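Local atomic coordinates of transcriptional regulator, ROK family (Vibrio cholerae O1 biovar eltor, PDB entry 1Z05), a protein that probably binds DNA to regulate transcription, as expected of a ROK-family regulator linked to carbohydrate metabolism, and binds zinc. Residues D217-A222 with V256-H261; L223-F228 with V397-Y402; V234-L239 with N357-L362; H244-G249 with T289-Q294. All coordinates share one frame; numbering follows the deposited sequence. Where two conformers were deposited one is given.

In the fold
From the N-terminal side, helix 217-228 leaves the sheet ending in strand 212-216 and supplies the first halves of contacts 1 and 2. Contact 1 closes the shortest loop, tying the helix to the residues after strand 255-256, and crosses the other three contacts. Contacts 2, 3 and 4 sit one within another: contact 4, joining 244-249 to 289-294 near the zinc site, lies within the loop of contact 3, which pairs strands 237-242 and 360-364, and that lies within contact 2, where the helix meets the end of strand 395-398. Together they hold the second five-stranded sheet, strand order 3-2-1-4-5, against helix 217-228 and the zinc-bearing region.

Contact 1 (D217-A222 with V256-H261); sequences DTRAWA and VLQGRH
R219 NH1 is gripped from two quarters, by a salt bridge to E266 and a weak bond to G262 O, while the aliphatic part of the same side chain lies against V256, L257 and Q258. This is helix 217-228 packed on the end of edge strand 255-256 and the loop after it, in the ASKHA fold expected of ROK proteins: the helix directly follows strand 212-216 of one sheet and here meets the edge of the other. The guanidinium is further fixed by R219 NH2, which hydrogen-bonds to A248 O. A chi1 of -91° sets R219 CG against the loop; the bends at chi2 (93°) and chi3 then carry the guanidinium back until one face lies over T218 CB, 4.0 Å from its plane. V256 crosses the arginine at about a right angle. Its CG1 meets R219 CG at 3.8 Å and also leans on the arginine carbonyl, while its other methyl, CG2, approaches A222 CB at 4.3 Å. The L257 carbonyl oxygen rests 3.5 Å from R219 CG, a contact without a hydrogen bond. The side chains of R219 and zinc-binding H269 are about 11 Å apart. Q258 touches the arginine with its CG, 4.0 Å from R219 CG, and brings its NE2 to 4.1 Å from R219 CB.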
loop_
_atom_site.group_PDB
_atom_site.type_symbol
_atom_site.label_atom_id
_atom_site.label_comp_id
_atom_site.label_asym_id
_atom_site.label_seq_id
_atom_site.Cartn_x
_atom_site.Cartn_y
_atom_site.Cartn_z
ATOM N N ASP A 217 3.859 16.402 3.407
ATOM C CA ASP A 217 3.813 17.153 2.159
ATOM C C ASP A 217 4.074 16.339 0.902
ATOM O O ASP A 217 3.431 16.580 -0.118
ATOM C CB ASP A 217 4.688 18.422 2.208
ATOM C CG ASP A 217 6.168 18.136 2.513
ATOM O OD1 ASP A 217 6.553 16.967 2.762
ATOM O OD2 ASP A 217 6.953 19.112 2.501
ATOM N N THR A 218 5.004 15.385 0.968
ATOM C CA THR A 218 5.342 14.567 -0.203
ATOM C C THR A 218 4.171 13.661 -0.605
ATOM O O THR A 218 3.866 13.497 -1.792
ATOM C CB THR A 218 6.628 13.734 0.035
ATOM O OG1 THR A 218 7.731 14.631 0.234
ATOM C CG2 THR A 218 6.939 12.825 -1.169
ATOM N N ARG A 219 3.525 13.085 0.400
ATOM C CA ARG A 219 2.396 12.207 0.187
ATOM C C ARG A 219 1.198 12.968 -0.346
ATOM O O ARG A 219 0.525 12.491 -1.256
ATOM C CB ARG A 219 2.047 11.445 1.469
ATOM C CG ARG A 219 2.777 10.109 1.565
ATOM C CD ARG A 219 4.078 10.225 2.329
ATOM N NE ARG A 219 5.218 9.793 1.527
ATOM C CZ ARG A 219 6.488 10.093 1.804
ATOM N NH1 ARG A 219 6.791 10.832 2.853
ATOM N NH2 ARG A 219 7.463 9.664 1.016
ATOM N N ALA A 220 0.940 14.148 0.212
ATOM C CA ALA A 220 -0.163 14.994 -0.246
ATOM C C ALA A 220 0.102 15.562 -1.645
ATOM O O ALA A 220 -0.827 15.764 -2.431
ATOM C CB ALA A 220 -0.431 16.119 0.751
ATOM N N TRP A 221 1.371 15.821 -1.949
ATOM C CA TRP A 221 1.761 16.251 -3.277
ATOM C C TRP A 221 1.507 15.144 -4.320
ATOM O O TRP A 221 0.998 15.417 -5.404
ATOM C CB TRP A 221 3.223 16.708 -3.245
ATOM C CG TRP A 221 3.820 17.201 -4.515
ATOM C CD1 TRP A 221 3.174 17.550 -5.678
ATOM C CD2 TRP A 221 5.211 17.438 -4.742
ATOM N NE1 TRP A 221 4.089 17.953 -6.622
ATOM C CE2 TRP A 221 5.346 17.900 -6.074
ATOM C CE3 TRP A 221 6.362 17.289 -3.956
ATOM C CZ2 TRP A 221 6.594 18.222 -6.634
ATOM C CZ3 TRP A 221 7.605 17.610 -4.515
ATOM C CH2 TRP A 221 7.705 18.074 -5.839
ATOM N N ALA A 222 1.831 13.897 -3.992
ATOM C CA ALA A 222 1.524 12.787 -4.908
ATOM C C ALA A 222 0.018 12.723 -5.205
ATOM O O ALA A 222 -0.379 12.477 -6.340
ATOM C CB ALA A 222 2.020 11.466 -4.349
ATOM N N VAL A 256 -2.988 7.292 -2.232
ATOM C CA VAL A 256 -1.603 7.413 -1.797
ATOM C C VAL A 256 -1.358 6.548 -0.566
ATOM O O VAL A 256 -2.181 6.524 0.353
ATOM C CB VAL A 256 -1.260 8.879 -1.471
ATOM C CG1 VAL A 256 0.191 9.021 -1.030
ATOM C CG2 VAL A 256 -1.535 9.757 -2.689
ATOM N N LEU A 257 -0.229 5.843 -0.554
ATOM C CA LEU A 257 0.216 5.137 0.649
ATOM C C LEU A 257 0.852 6.117 1.624
ATOM O O LEU A 257 1.832 6.794 1.296
ATOM C CB LEU A 257 1.208 4.024 0.311
ATOM C CG LEU A 257 0.792 2.959 -0.709
ATOM C CD1 LEU A 257 1.884 1.905 -0.830
ATOM C CD2 LEU A 257 -0.543 2.308 -0.333
ATOM N N GLN A 258 0.281 6.201 2.817
ATOM C CA GLN A 258 0.756 7.150 3.811
ATOM C C GLN A 258 1.419 6.437 4.975
ATOM O O GLN A 258 2.536 6.775 5.344
ATOM C CB GLN A 258 -0.370 8.074 4.296
ATOM C CG GLN A 258 -0.750 9.165 3.288
ATOM C CD GLN A 258 -1.699 10.215 3.845
ATOM O OE1 GLN A 258 -2.467 9.953 4.768
ATOM N NE2 GLN A 258 -1.657 11.411 3.272
ATOM N N GLY A 259 0.735 5.440 5.532
ATOM C CA GLY A 259 1.193 4.762 6.733
ATOM C C GLY A 259 0.842 5.588 7.955
ATOM O O GLY A 259 0.445 6.750 7.835
ATOM N N ARG A 260 0.996 4.974 9.126
ATOM C CA ARG A 260 0.765 5.607 10.425
ATOM C C ARG A 260 1.658 6.828 10.690
ATOM O O ARG A 260 1.314 7.683 11.508
ATOM C CB ARG A 260 0.941 4.568 11.553
ATOM C CG ARG A 260 2.379 4.011 11.710
ATOM C CD ARG A 260 2.391 2.642 12.410
ATOM N NE ARG A 260 3.738 2.177 12.764
ATOM C CZ ARG A 260 4.566 1.518 11.949
ATOM N NH1 ARG A 260 4.209 1.239 10.701
ATOM N NH2 ARG A 260 5.766 1.140 12.381
ATOM N N HIS A 261 2.805 6.897 10.019
ATOM C CA HIS A 261 3.742 7.998 10.231
ATOM C C HIS A 261 3.952 8.850 8.975
ATOM O O HIS A 261 4.818 9.728 8.954
ATOM C CB HIS A 261 5.085 7.481 10.770
ATOM C CG HIS A 261 4.985 6.775 12.093
ATOM N ND1 HIS A 261 5.894 5.819 12.496
ATOM C CD2 HIS A 261 4.083 6.882 13.100
ATOM C CE1 HIS A 261 5.561 5.373 13.696
ATOM N NE2 HIS A 261 4.466 6.002 14.084
#

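Contact 2 (L223-F228 with V397-Y402); sequences LAEKLF and VESRFY
E225 offers both carboxylate oxygens to successive backbone N-H groups of the turn after strand 395-398, a two-pronged grip. R400 N donates to E225 OE1 at 2.9 Å, meeting it on the syn side though 26° out of the carboxylate plane. F401 N reaches E225 OE2, also at 2.9 Å, and uses its syn lone pair in a straighter bond of 162°. Each oxygen has a second donor: H230 N for OE1 and W221 NE1 for OE2. Four N-H groups thus surround this buried carboxylate, which would favour its charged form. The glutamate is bent at chi2 (-64°), which swings its end from the helix flank across to the turn. Within the turn S399 OG donates to F401 O at 2.7 Å, satisfying that carbonyl and holding the chain in shape.

The F401 ring lies edge-on to the helix: A224 O is in the ring plane, 3.7 Å from F401 CE2, and F228 CB abuts F401 CZ at 3.7 Å. One ring face is covered by R400 CG, 3.7 Å above the plane. M407 of helix 407-418 touches both F228 and F401, W221 flanks S399 and F401, and L362 of strand 360-364 meets E225, so the joint lies between helix 217-228, helix 407-418 and the edge strand 395-398 of the sheet.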
loop_
_atom_site.group_PDB
_atom_site.type_symbol
_atom_site.label_atom_id
_atom_site.label_comp_id
_atom_site.label_asym_id
_atom_site.label_seq_id
_atom_site.Cartn_x
_atom_site.Cartn_y
_atom_site.Cartn_z
ATOM N N LEU A 223 -0.806 12.952 -4.181
ATOM C CA LEU A 223 -2.267 13.048 -4.357
ATOM C C LEU A 223 -2.710 14.209 -5.241
ATOM O O LEU A 223 -3.614 14.040 -6.061
ATOM C CB LEU A 223 -2.978 13.110 -2.996
ATOM C CG LEU A 223 -4.517 13.048 -2.976
ATOM C CD1 LEU A 223 -5.042 11.731 -3.548
ATOM C CD2 LEU A 223 -5.071 13.272 -1.576
ATOM N N ALA A 224 -2.094 15.385 -5.073
ATOM C CA ALA A 224 -2.356 16.519 -5.955
ATOM C C ALA A 224 -2.001 16.224 -7.407
ATOM O O ALA A 224 -2.682 16.676 -8.318
ATOM C CB ALA A 224 -1.618 17.779 -5.481
ATOM N N GLU A 225 -0.928 15.476 -7.626
ATOM C CA GLU A 225 -0.574 15.090 -8.986
ATOM C C GLU A 225 -1.632 14.148 -9.585
ATOM O O GLU A 225 -1.973 14.258 -10.754
ATOM C CB GLU A 225 0.839 14.497 -9.041
ATOM C CG GLU A 225 1.980 15.491 -8.699
ATOM C CD GLU A 225 2.125 16.674 -9.677
ATOM O OE1 GLU A 225 1.812 16.549 -10.891
ATOM O OE2 GLU A 225 2.577 17.744 -9.215
ATOM N N LYS A 226 -2.149 13.235 -8.774
ATOM C CA LYS A 226 -3.231 12.330 -9.183
ATOM C C LYS A 226 -4.592 13.032 -9.413
ATOM O O LYS A 226 -5.330 12.686 -10.344
ATOM C CB LYS A 226 -3.363 11.198 -8.146
ATOM C CG LYS A 226 -4.574 10.258 -8.308
ATOM C CD LYS A 226 -4.586 9.544 -9.659
ATOM C CE LYS A 226 -5.891 8.777 -9.880
ATOM N NZ LYS A 226 -6.071 8.473 -11.323
ATOM N N LEU A 227 -4.919 14.013 -8.576
ATOM C CA LEU A 227 -6.200 14.725 -8.698
ATOM C C LEU A 227 -6.192 15.946 -9.622
ATOM O O LEU A 227 -7.216 16.257 -10.251
ATOM C CB LEU A 227 -6.730 15.122 -7.311
ATOM C CG LEU A 227 -6.959 13.977 -6.322
ATOM C CD1 LEU A 227 -7.470 14.502 -4.968
ATOM C CD2 LEU A 227 -7.923 12.920 -6.896
ATOM N N PHE A 228 -5.055 16.638 -9.704
ATOM C CA PHE A 228 -4.984 17.945 -10.361
ATOM C C PHE A 228 -3.819 18.046 -11.335
ATOM O O PHE A 228 -3.736 19.004 -12.106
ATOM C CB PHE A 228 -4.779 19.066 -9.322
ATOM C CG PHE A 228 -5.892 19.227 -8.335
ATOM C CD1 PHE A 228 -7.128 19.727 -8.728
ATOM C CD2 PHE A 228 -5.679 18.944 -6.994
ATOM C CE1 PHE A 228 -8.159 19.898 -7.799
ATOM C CE2 PHE A 228 -6.693 19.108 -6.068
ATOM C CZ PHE A 228 -7.940 19.588 -6.474
ATOM N N VAL A 397 8.127 11.690 -16.311
ATOM C CA VAL A 397 7.696 13.067 -16.578
ATOM C C VAL A 397 7.828 14.020 -15.391
ATOM O O VAL A 397 7.820 13.602 -14.223
ATOM C CB VAL A 397 6.259 13.152 -17.217
ATOM C CG1 VAL A 397 6.083 12.158 -18.369
ATOM C CG2 VAL A 397 5.178 12.955 -16.199
ATOM N N GLU A 398 7.950 15.306 -15.712
ATOM C CA GLU A 398 7.969 16.366 -14.711
ATOM C C GLU A 398 6.600 16.525 -14.030
ATOM O O GLU A 398 5.552 16.463 -14.684
ATOM C CB GLU A 398 8.401 17.693 -15.356
ATOM C CG GLU A 398 8.651 18.805 -14.353
ATOM C CD GLU A 398 9.057 20.137 -14.992
ATOM O OE1 GLU A 398 9.416 20.153 -16.191
ATOM O OE2 GLU A 398 9.021 21.172 -14.279
ATOM N N SER A 399 6.623 16.742 -12.715
ATOM C CA SER A 399 5.415 17.014 -11.947
ATOM C C SER A 399 4.819 18.347 -12.383
ATOM O O SER A 399 5.551 19.256 -12.760
ATOM C CB SER A 399 5.741 17.062 -10.449
ATOM O OG SER A 399 6.487 18.233 -10.134
ATOM N N ARG A 400 3.495 18.458 -12.325
ATOM C CA ARG A 400 2.803 19.721 -12.593
ATOM C C ARG A 400 3.113 20.786 -11.525
ATOM O O ARG A 400 3.325 21.965 -11.852
ATOM C CB ARG A 400 1.283 19.472 -12.697
ATOM C CG ARG A 400 0.388 20.713 -12.725
ATOM C CD ARG A 400 0.615 21.572 -13.937
ATOM N NE ARG A 400 -0.242 22.762 -13.955
ATOM C CZ ARG A 400 0.081 23.944 -13.426
ATOM N NH1 ARG A 400 1.246 24.119 -12.809
ATOM N NH2 ARG A 400 -0.772 24.957 -13.507
ATOM N N PHE A 401 3.158 20.366 -10.260
ATOM C CA PHE A 401 3.342 21.307 -9.160
ATOM C C PHE A 401 4.739 21.258 -8.570
ATOM O O PHE A 401 5.396 20.219 -8.594
ATOM C CB PHE A 401 2.290 21.073 -8.061
ATOM C CG PHE A 401 0.870 21.090 -8.572
ATOM C CD1 PHE A 401 0.305 22.269 -9.066
ATOM C CD2 PHE A 401 0.105 19.920 -8.587
ATOM C CE1 PHE A 401 -1.006 22.289 -9.551
ATOM C CE2 PHE A 401 -1.210 19.934 -9.068
ATOM C CZ PHE A 401 -1.758 21.119 -9.548
ATOM N N TYR A 402 5.198 22.399 -8.069
ATOM C CA TYR A 402 6.366 22.447 -7.192
ATOM C C TYR A 402 6.346 23.670 -6.297
ATOM O O TYR A 402 6.491 23.544 -5.081
ATOM C CB TYR A 402 7.713 22.369 -7.942
ATOM C CG TYR A 402 8.882 22.412 -6.967
ATOM C CD1 TYR A 402 9.130 21.337 -6.109
ATOM C CD2 TYR A 402 9.696 23.542 -6.862
ATOM C CE1 TYR A 402 10.169 21.377 -5.183
ATOM C CE2 TYR A 402 10.747 23.591 -5.940
ATOM C CZ TYR A 402 10.979 22.502 -5.109
ATOM O OH TYR A 402 12.013 22.523 -4.195
#

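Contact 3 (V234-L239 with N357-L362); sequences VDNSVL and NPEKIL
V238 uses both its backbone polar atoms to bind the neighbouring strand, at the tight end of the contact. Its N donates to K360 O at 3.0 Å, and its O accepts from L362 N at 2.8 Å in a nearly straight bond of 175°. The segments 237-239 and 360-362 run parallel, 11° apart with axes 4.8 Å from each other. On one face of the sheet V238 CG2 rests on P358 CB at 3.8 Å, with I361 CD1 against V238 CB; the isoleucine's CG1 stands beside its backbone N and bends on to bring CD1 there. On the other face L239 CD1 meets L362 CB at 3.9 Å, beside W221 and A222.

Toward 234-236 the pairing loosens. E359 N still donates to N236 O at 2.8 Å, but from 40° above the carbonyl plane. V234 and E359 run antiparallel alongside each other, V234 CG1 against E359 CB, and the edge is more open to solvent: water 1 accepts from D235 N and donates to E359 OE1, 2.9 Å away. K360 carries its amine away from 234-239, to D233 (salt bridge) and H230 O, and R260 of the second subunit packs on N236 and E359. Pairing a first strand in parallel with a fourth, at the middle of a 3-2-1-4-5 sheet, is typical of the ribonuclease H-like fold of ASKHA proteins.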
loop_
_atom_site.group_PDB
_atom_site.type_symbol
_atom_site.label_atom_id
_atom_site.label_comp_id
_atom_site.label_asym_id
_atom_site.label_seq_id
_atom_site.Cartn_x
_atom_site.Cartn_y
_atom_site.Cartn_z
ATOM N N VAL A 234 -3.493 7.712 -14.644
ATOM C CA VAL A 234 -3.195 6.367 -14.101
ATOM C C VAL A 234 -3.593 6.222 -12.633
ATOM O O VAL A 234 -3.617 7.200 -11.893
ATOM C CB VAL A 234 -1.689 5.969 -14.266
ATOM C CG1 VAL A 234 -1.268 5.946 -15.749
ATOM C CG2 VAL A 234 -0.776 6.884 -13.462
ATOM N N ASP A 235 -3.890 4.996 -12.214
ATOM C CA ASP A 235 -4.218 4.729 -10.811
ATOM C C ASP A 235 -3.030 4.201 -10.003
ATOM O O ASP A 235 -3.140 3.998 -8.792
ATOM C CB ASP A 235 -5.417 3.778 -10.701
ATOM C CG ASP A 235 -6.754 4.489 -10.906
ATOM O OD1 ASP A 235 -7.031 5.493 -10.200
ATOM O OD2 ASP A 235 -7.530 4.037 -11.776
ATOM N N ASN A 236 -1.909 3.981 -10.685
ATOM C CA ASN A 236 -0.680 3.472 -10.077
ATOM C C ASN A 236 0.518 4.284 -10.551
ATOM O O ASN A 236 0.934 4.167 -11.693
ATOM C CB ASN A 236 -0.479 1.990 -10.415
ATOM C CG ASN A 236 -1.624 1.128 -9.930
ATOM O OD1 ASN A 236 -2.412 0.606 -10.725
ATOM N ND2 ASN A 236 -1.743 0.996 -8.618
ATOM N N SER A 237 1.039 5.137 -9.677
ATOM C CA SER A 237 2.138 6.018 -10.038
ATOM C C SER A 237 3.054 6.275 -8.848
ATOM O O SER A 237 2.696 5.996 -7.687
ATOM C CB SER A 237 1.598 7.357 -10.562
ATOM O OG SER A 237 0.868 8.028 -9.545
ATOM N N VAL A 238 4.229 6.831 -9.140
ATOM C CA VAL A 238 5.162 7.216 -8.101
ATOM C C VAL A 238 5.654 8.626 -8.401
ATOM O O VAL A 238 6.062 8.921 -9.524
ATOM C CB VAL A 238 6.357 6.237 -8.002
ATOM C CG1 VAL A 238 7.293 6.646 -6.856
ATOM C CG2 VAL A 238 5.865 4.804 -7.773
ATOM N N LEU A 239 5.574 9.491 -7.395
ATOM C CA LEU A 239 6.173 10.818 -7.454
ATOM C C LEU A 239 7.485 10.779 -6.687
ATOM O O LEU A 239 7.511 10.412 -5.511
ATOM C CB LEU A 239 5.226 11.872 -6.857
ATOM C CG LEU A 239 5.826 13.267 -6.589
ATOM C CD1 LEU A 239 6.105 14.027 -7.874
ATOM C CD2 LEU A 239 4.918 14.076 -5.682
ATOM N N ASN A 357 5.580 -1.938 -9.440
ATOM C CA ASN A 357 5.101 -2.053 -10.830
ATOM C C ASN A 357 4.208 -0.849 -11.222
ATOM O O ASN A 357 3.070 -1.041 -11.674
ATOM C CB ASN A 357 4.349 -3.385 -10.997
ATOM C CG ASN A 357 4.099 -3.772 -12.452
ATOM O OD1 ASN A 357 4.585 -3.138 -13.395
ATOM N ND2 ASN A 357 3.338 -4.846 -12.631
ATOM N N PRO A 358 4.722 0.396 -11.055
ATOM C CA PRO A 358 3.890 1.570 -11.342
ATOM C C PRO A 358 3.670 1.776 -12.840
ATOM O O PRO A 358 4.444 1.261 -13.658
ATOM C CB PRO A 358 4.712 2.733 -10.770
ATOM C CG PRO A 358 6.115 2.272 -10.864
ATOM C CD PRO A 358 6.084 0.784 -10.641
ATOM N N GLU A 359 2.621 2.521 -13.187
ATOM C CA GLU A 359 2.320 2.834 -14.588
ATOM C C GLU A 359 2.915 4.177 -15.007
ATOM O O GLU A 359 2.899 4.521 -16.186
ATOM C CB GLU A 359 0.811 2.847 -14.839
ATOM C CG GLU A 359 0.086 1.562 -14.469
ATOM C CD GLU A 359 -1.417 1.728 -14.498
ATOM O OE1 GLU A 359 -2.027 1.920 -13.420
ATOM O OE2 GLU A 359 -1.988 1.685 -15.611
ATOM N N LYS A 360 3.442 4.932 -14.045
ATOM C CA LYS A 360 4.008 6.249 -14.345
ATOM C C LYS A 360 4.937 6.746 -13.250
ATOM O O LYS A 360 4.683 6.527 -12.063
ATOM C CB LYS A 360 2.882 7.265 -14.579
ATOM C CG LYS A 360 3.255 8.412 -15.497
ATOM C CD LYS A 360 2.013 9.202 -15.848
ATOM C CE LYS A 360 2.329 10.338 -16.786
ATOM N NZ LYS A 360 1.119 11.165 -17.002
ATOM N N ILE A 361 6.010 7.420 -13.662
ATOM C CA ILE A 361 6.966 8.022 -12.735
ATOM C C ILE A 361 6.975 9.530 -12.938
ATOM O O ILE A 361 7.186 10.002 -14.057
ATOM C CB ILE A 361 8.423 7.485 -12.934
ATOM C CG1 ILE A 361 8.473 5.953 -12.891
ATOM C CG2 ILE A 361 9.385 8.124 -11.907
ATOM C CD1 ILE A 361 7.970 5.329 -11.600
ATOM N N LEU A 362 6.751 10.276 -11.858
ATOM C CA LEU A 362 6.896 11.734 -11.906
ATOM C C LEU A 362 8.083 12.178 -11.071
ATOM O O LEU A 362 8.338 11.632 -9.996
ATOM C CB LEU A 362 5.643 12.460 -11.403
ATOM C CG LEU A 362 4.230 12.100 -11.861
ATOM C CD1 LEU A 362 3.263 13.192 -11.434
ATOM C CD2 LEU A 362 4.146 11.907 -13.344
HETATM O O HOH W 1 -4.378 3.035 -14.648
#

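Contact 4 (H244-G249 with T289-Q294); sequences HGLGAG and TVASSQ. With SO4 (sulfate ion), chain D; SO4 (sulfate ion), chain C.
L246 sets the end of its side chain astride the methyl of A291. Its CD2 comes to 3.6 Å from A291 CB and its CD1 to 3.9 Å from the same atom, so both branches face the one methyl; an unusual chi2 of 110° turns them into this position. Two residues earlier, the H244 carbonyl oxygen lies 3.4 Å from S292 CB, backbone against side chain. S292 is the N-cap of helix 293-305: its OG accepts from A295 N and also bonds E288 O.

The H244 side chain leaves in the other direction, and its ring presents its edge to two sulfates, probably from the crystallisation liquor. O3 of the chain D ion is 3.0 Å from H244 CD2 in the ring plane, whereas H244 NE2 makes only a weak bond to O2 of the chain C ion. On the opposite side of the ring, water 3 lies 2.8 Å from H244 ND1; its link to S293 OG is doubtful, since that serine has two conformers. G245 N binds O2 of the chain D sulfate at 2.7 Å and 163°, and R114, R117 and Y119 also hold a sulfate. The hairpin of strands 237-242 and 246-252, with G245 in its turn and G247 and G249 on the strand, probably corresponds to a loop that contacts nucleotide phosphate in ASKHA kinases; no such role is established here. Zinc lies about 10 Å from the L246 side chain. Strand 246-252 runs antiparallel beside 237-242, while L341 and L345 of helix 332-356 close on A291 and L246 respectively.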
loop_
_atom_site.group_PDB
_atom_site.type_symbol
_atom_site.label_atom_id
_atom_site.label_comp_id
_atom_site.label_asym_id
_atom_site.label_seq_id
_atom_site.Cartn_x
_atom_site.Cartn_y
_atom_site.Cartn_z
ATOM N N HIS A 244 15.621 18.566 0.072
ATOM C CA HIS A 244 16.486 18.307 1.229
ATOM C C HIS A 244 16.673 16.807 1.435
ATOM O O HIS A 244 17.778 16.335 1.718
ATOM C CB HIS A 244 15.900 18.919 2.501
ATOM C CG HIS A 244 15.726 20.405 2.437
ATOM N ND1 HIS A 244 16.766 21.286 2.644
ATOM C CD2 HIS A 244 14.631 21.164 2.204
ATOM C CE1 HIS A 244 16.318 22.525 2.536
ATOM N NE2 HIS A 244 15.025 22.477 2.270
ATOM N N GLY A 245 15.574 16.070 1.296
ATOM C CA GLY A 245 15.590 14.622 1.329
ATOM C C GLY A 245 15.037 14.039 0.045
ATOM O O GLY A 245 14.684 14.771 -0.886
ATOM N N LEU A 246 14.990 12.711 -0.005
ATOM C CA LEU A 246 14.470 12.004 -1.157
ATOM C C LEU A 246 13.347 11.115 -0.692
ATOM O O LEU A 246 13.514 10.325 0.239
ATOM C CB LEU A 246 15.572 11.192 -1.853
ATOM C CG LEU A 246 16.763 12.119 -2.121
ATOM C CD1 LEU A 246 17.971 11.766 -1.239
ATOM C CD2 LEU A 246 17.111 12.127 -3.566
ATOM N N GLY A 247 12.201 11.267 -1.341
ATOM C CA GLY A 247 10.994 10.570 -0.940
ATOM C C GLY A 247 10.171 10.201 -2.144
ATOM O O GLY A 247 10.164 10.916 -3.152
ATOM N N ALA A 248 9.498 9.063 -2.046
ATOM C CA ALA A 248 8.563 8.653 -3.065
ATOM C C ALA A 248 7.160 8.736 -2.471
ATOM O O ALA A 248 6.916 8.244 -1.367
ATOM C CB ALA A 248 8.860 7.246 -3.522
ATOM N N GLY A 249 6.259 9.377 -3.205
ATOM C CA GLY A 249 4.846 9.379 -2.876
ATOM C C GLY A 249 4.225 8.360 -3.805
ATOM O O GLY A 249 4.195 8.553 -5.018
ATOM N N THR A 289 23.363 10.796 1.120
ATOM C CA THR A 289 24.776 11.201 1.150
ATOM C C THR A 289 25.278 11.632 -0.232
ATOM O O THR A 289 26.348 12.239 -0.344
ATOM C CB THR A 289 25.718 10.090 1.690
ATOM O OG1 THR A 289 25.750 8.982 0.776
ATOM C CG2 THR A 289 25.274 9.618 3.067
ATOM N N VAL A 290 24.519 11.305 -1.280
ATOM C CA VAL A 290 24.926 11.614 -2.641
ATOM C C VAL A 290 23.850 12.375 -3.432
ATOM O O VAL A 290 24.117 12.861 -4.535
ATOM C CB VAL A 290 25.333 10.324 -3.445
ATOM C CG1 VAL A 290 26.511 9.611 -2.809
ATOM C CG2 VAL A 290 24.145 9.361 -3.598
ATOM N N ALA A 291 22.639 12.469 -2.887
ATOM C CA ALA A 291 21.511 12.956 -3.683
ATOM C C ALA A 291 20.689 14.076 -3.048
ATOM O O ALA A 291 19.785 14.625 -3.679
ATOM C CB ALA A 291 20.619 11.794 -4.105
ATOM N N SER A 292 21.009 14.425 -1.810
ATOM C CA SER A 292 20.383 15.567 -1.152
ATOM C C SER A 292 20.910 16.836 -1.821
ATOM O O SER A 292 21.964 16.795 -2.476
ATOM C CB SER A 292 20.742 15.577 0.331
ATOM O OG SER A 292 22.112 15.892 0.529
ATOM N N SER A 293 20.182 17.941 -1.659
ATOM C CA SER A 293 20.593 19.239 -2.206
ATOM C C SER A 293 21.987 19.630 -1.723
ATOM O O SER A 293 22.808 20.113 -2.503
ATOM C CB SER A 293 19.579 20.334 -1.850
ATOM O OG SER A 293 19.300 20.345 -0.460
ATOM N N GLN A 294 22.241 19.403 -0.436
ATOM C CA GLN A 294 23.543 19.682 0.179
ATOM C C GLN A 294 24.669 18.821 -0.406
ATOM O O GLN A 294 25.765 19.323 -0.662
ATOM C CB GLN A 294 23.462 19.509 1.702
ATOM C CG GLN A 294 24.744 19.837 2.480
ATOM C CD GLN A 294 25.028 21.330 2.567
ATOM O OE1 GLN A 294 25.503 21.948 1.610
ATOM N NE2 GLN A 294 24.758 21.912 3.728
HETATM S S SO4 D . 12.088 17.689 1.773
HETATM O O1 SO4 D . 10.820 17.698 1.048
HETATM O O2 SO4 D . 13.049 16.861 1.059
HETATM O O3 SO4 D . 12.598 19.053 1.856
HETATM O O4 SO4 D . 11.891 17.178 3.126
HETATM S S SO4 C . 11.056 24.459 2.468
HETATM O O1 SO4 C . 10.351 25.034 1.328
HETATM O O2 SO4 C . 11.731 23.228 2.088
HETATM O O3 SO4 C . 12.031 25.456 2.908
HETATM O O4 SO4 C . 10.109 24.156 3.536
HETATM O O HOH W 2 20.060 18.821 1.694
HETATM O O HOH W 3 19.449 21.450 1.837
#